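Local coordinates for protein thiazoline oxidase/subtilisin-like protease (Prochloron didemni, PDB 4H6X) that probably cleaves a precursor peptide and transfers its acyl end to the peptide's own amino terminus, closing the macrocycle of cyanobactins such as patellamides, at residues D22-T27 and S284-S289. Residues are numbered along the deposited sequence; the frame is centred on the assembly and turned at random.
Sequences DLHNQT and SALLMS
Leu23 and Thr27 meet Leu286 in a buried, mainly apolar helix-to-helix contact, in which the short N-terminal helix 20-26 and the residue just after it pack on helix 273-293 of the subtilisin-like fold. The latter helix begins next to the probable catalytic serine of the subtilase family, some ten residues before this contact. Near the contact the two axes run 10.5 Å apart at closest approach, inclined at 45°. The CB of Leu23 points toward helix 273-293; with CG anti to the backbone N (chi1 177°), chi2 then sets CD2 3.9 Å from CB of Leu286. The same methyl, CD2 of Leu23, lies 4.0 Å from CD2 of Leu287. Leu286 reaches across in the other direction: its CD1 meets the imidazole of His24 obliquely, while its CD2 lies 3.8 Å from the carbonyl O of Thr27. CG2 of Thr27 sits 3.6 Å from the backbone O of Leu286. Thr27 OG1 rests 3.8 Å from CB of Ser289, its hydrogen bond being made to Gly29 N. Ser289 OG turns back on its own helix and donates to Ala285 O (2.7 Å), from above the carbonyl plane and on the face opposite Ser289 N. Met336 of helix 332-340 touches both Leu23 and Leu287. Cohesion here therefore comes mainly from buried methyls of Leu23, Leu286, Leu287 and Thr27, while neither hydroxyl bridges the two segments.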
ATOM      1  N   ASP A  22     -18.923  -0.120   5.802  1.00 37.82           N
ATOM      2  CA  ASP A  22     -19.314   0.721   6.951  1.00 39.85           C
ATOM      3  C   ASP A  22     -18.277   1.797   7.292  1.00 36.98           C
ATOM      4  O   ASP A  22     -18.630   2.931   7.616  1.00 37.96           O
ATOM      5  CB  ASP A  22     -19.608  -0.131   8.203  1.00 42.11           C
ATOM      6  CG  ASP A  22     -20.857  -1.016   8.052  1.00 46.25           C
ATOM      7  OD1 ASP A  22     -21.839  -0.584   7.407  1.00 45.75           O
ATOM      8  OD2 ASP A  22     -20.855  -2.150   8.593  1.00 48.07           O
ATOM      9  N   LEU A  23     -16.996   1.441   7.244  1.00 35.46           N
ATOM     10  CA  LEU A  23     -15.954   2.439   7.475  1.00 32.42           C
ATOM     11  C   LEU A  23     -15.973   3.450   6.331  1.00 32.00           C
ATOM     12  O   LEU A  23     -15.914   4.665   6.578  1.00 29.97           O
ATOM     13  CB  LEU A  23     -14.576   1.789   7.667  1.00 31.76           C
ATOM     14  CG  LEU A  23     -13.305   2.649   7.847  1.00 31.12           C
ATOM     15  CD1 LEU A  23     -13.403   3.696   8.958  1.00 31.73           C
ATOM     16  CD2 LEU A  23     -12.121   1.727   8.087  1.00 31.38           C
ATOM     17  N   HIS A  24     -16.103   2.964   5.089  1.00 30.95           N
ATOM     18  CA  HIS A  24     -16.231   3.883   3.930  1.00 33.08           C
ATOM     19  C   HIS A  24     -17.423   4.829   4.083  1.00 35.71           C
ATOM     20  O   HIS A  24     -17.352   6.004   3.700  1.00 35.06           O
ATOM     21  CB  HIS A  24     -16.322   3.140   2.593  1.00 32.70           C
ATOM     22  CG  HIS A  24     -14.993   2.769   2.001  1.00 33.06           C
ATOM     23  ND1 HIS A  24     -13.830   3.457   2.278  1.00 34.94           N
ATOM     24  CD2 HIS A  24     -14.654   1.799   1.122  1.00 32.60           C
ATOM     25  CE1 HIS A  24     -12.829   2.908   1.611  1.00 34.12           C
ATOM     26  NE2 HIS A  24     -13.301   1.901   0.902  1.00 33.59           N
ATOM     27  N   ASN A  25     -18.507   4.322   4.673  1.00 37.25           N
ATOM     28  CA  ASN A  25     -19.691   5.152   4.923  1.00 38.90           C
ATOM     29  C   ASN A  25     -19.409   6.323   5.841  1.00 38.89           C
ATOM     30  O   ASN A  25     -20.106   7.331   5.784  1.00 40.61           O
ATOM     31  CB  ASN A  25     -20.843   4.313   5.481  1.00 40.25           C
ATOM     32  CG  ASN A  25     -21.421   3.373   4.448  1.00 42.90           C
ATOM     33  OD1 ASN A  25     -21.114   3.480   3.257  1.00 45.37           O
ATOM     34  ND2 ASN A  25     -22.254   2.442   4.891  1.00 43.02           N
ATOM     35  N   GLN A  26     -18.383   6.181   6.678  1.00 38.06           N
ATOM     36  CA  GLN A  26     -17.996   7.221   7.637  1.00 38.52           C
ATOM     37  C   GLN A  26     -16.874   8.137   7.117  1.00 39.06           C
ATOM     38  O   GLN A  26     -16.893   9.350   7.362  1.00 38.31           O
ATOM     39  CB  GLN A  26     -17.592   6.583   8.964  1.00 40.38           C
ATOM     40  CG  GLN A  26     -18.667   5.681   9.548  1.00 44.19           C
ATOM     41  CD  GLN A  26     -18.443   5.362  11.010  1.00 46.60           C
ATOM     42  OE1 GLN A  26     -18.218   6.253  11.822  1.00 50.47           O
ATOM     43  NE2 GLN A  26     -18.517   4.084  11.354  1.00 48.27           N
ATOM     44  N   THR A  27     -15.900   7.552   6.410  1.00 35.90           N
ATOM     45  CA  THR A  27     -14.796   8.325   5.822  1.00 34.07           C
ATOM     46  C   THR A  27     -14.220   7.676   4.546  1.00 32.57           C
ATOM     47  O   THR A  27     -14.206   6.444   4.404  1.00 28.47           O
ATOM     48  CB  THR A  27     -13.676   8.651   6.869  1.00 34.77           C
ATOM     49  OG1 THR A  27     -12.724   9.575   6.314  1.00 35.43           O
ATOM     50  CG2 THR A  27     -12.950   7.401   7.358  1.00 34.38           C
ATOM     51  N   SER A 284      -5.566   1.597   7.699  1.00 22.94           N
ATOM     52  CA  SER A 284      -4.904   2.363   8.750  1.00 22.39           C
ATOM     53  C   SER A 284      -5.100   3.855   8.567  1.00 22.42           C
ATOM     54  O   SER A 284      -5.361   4.570   9.533  1.00 22.72           O
ATOM     55  CB  SER A 284      -3.410   2.016   8.812  1.00 22.32           C
ATOM     56  OG  SER A 284      -3.229   0.647   9.140  1.00 22.44           O
ATOM     57  N   ALA A 285      -4.986   4.334   7.333  1.00 22.58           N
ATOM     58  CA  ALA A 285      -5.211   5.759   7.049  1.00 23.05           C
ATOM     59  C   ALA A 285      -6.674   6.191   7.272  1.00 24.44           C
ATOM     60  O   ALA A 285      -6.944   7.291   7.769  1.00 23.74           O
ATOM     61  CB  ALA A 285      -4.785   6.088   5.628  1.00 22.36           C
ATOM     62  N   LEU A 286      -7.613   5.338   6.878  1.00 24.14           N
ATOM     63  CA  LEU A 286      -9.021   5.597   7.185  1.00 25.55           C
ATOM     64  C   LEU A 286      -9.259   5.715   8.708  1.00 26.27           C
ATOM     65  O   LEU A 286      -9.983   6.607   9.169  1.00 29.70           O
ATOM     66  CB  LEU A 286      -9.913   4.507   6.577  1.00 25.22           C
ATOM     67  CG  LEU A 286     -10.087   4.412   5.047  1.00 25.36           C
ATOM     68  CD1 LEU A 286     -11.127   3.351   4.711  1.00 23.60           C
ATOM     69  CD2 LEU A 286     -10.475   5.732   4.394  1.00 24.67           C
ATOM     70  N   LEU A 287      -8.642   4.830   9.485  1.00 27.09           N
ATOM     71  CA  LEU A 287      -8.836   4.840  10.946  1.00 26.56           C
ATOM     72  C   LEU A 287      -8.230   6.089  11.563  1.00 28.07           C
ATOM     73  O   LEU A 287      -8.826   6.696  12.455  1.00 28.26           O
ATOM     74  CB  LEU A 287      -8.288   3.570  11.603  1.00 25.81           C
ATOM     75  CG  LEU A 287      -8.981   2.255  11.225  1.00 27.48           C
ATOM     76  CD1 LEU A 287      -8.181   1.052  11.721  1.00 26.00           C
ATOM     77  CD2 LEU A 287     -10.430   2.197  11.721  1.00 26.33           C
ATOM     78  N   MET A 288      -7.057   6.487  11.062  1.00 28.59           N
ATOM     79  CA  MET A 288      -6.455   7.760  11.430  1.00 27.85           C
ATOM     80  C   MET A 288      -7.318   8.948  10.986  1.00 29.49           C
ATOM     81  O   MET A 288      -7.429   9.938  11.713  1.00 29.72           O
ATOM     82  CB  MET A 288      -5.040   7.909  10.838  1.00 27.81           C
ATOM     83  CG  MET A 288      -4.002   6.935  11.357  1.00 27.85           C
ATOM     84  SD  MET A 288      -2.393   7.313  10.614  1.00 30.27           S
ATOM     85  CE  MET A 288      -1.386   6.108  11.479  1.00 28.82           C
ATOM     86  N   SER A 289      -7.913   8.864   9.800  1.00 29.43           N
ATOM     87  CA  SER A 289      -8.811   9.927   9.331  1.00 32.26           C
ATOM     88  C   SER A 289      -9.982  10.160  10.299  1.00 34.11           C
ATOM     89  O   SER A 289     -10.403  11.297  10.535  1.00 35.28           O
ATOM     90  CB  SER A 289      -9.329   9.605   7.931  1.00 32.00           C
ATOM     91  OG  SER A 289      -8.242   9.546   7.030  1.00 30.88           O
TER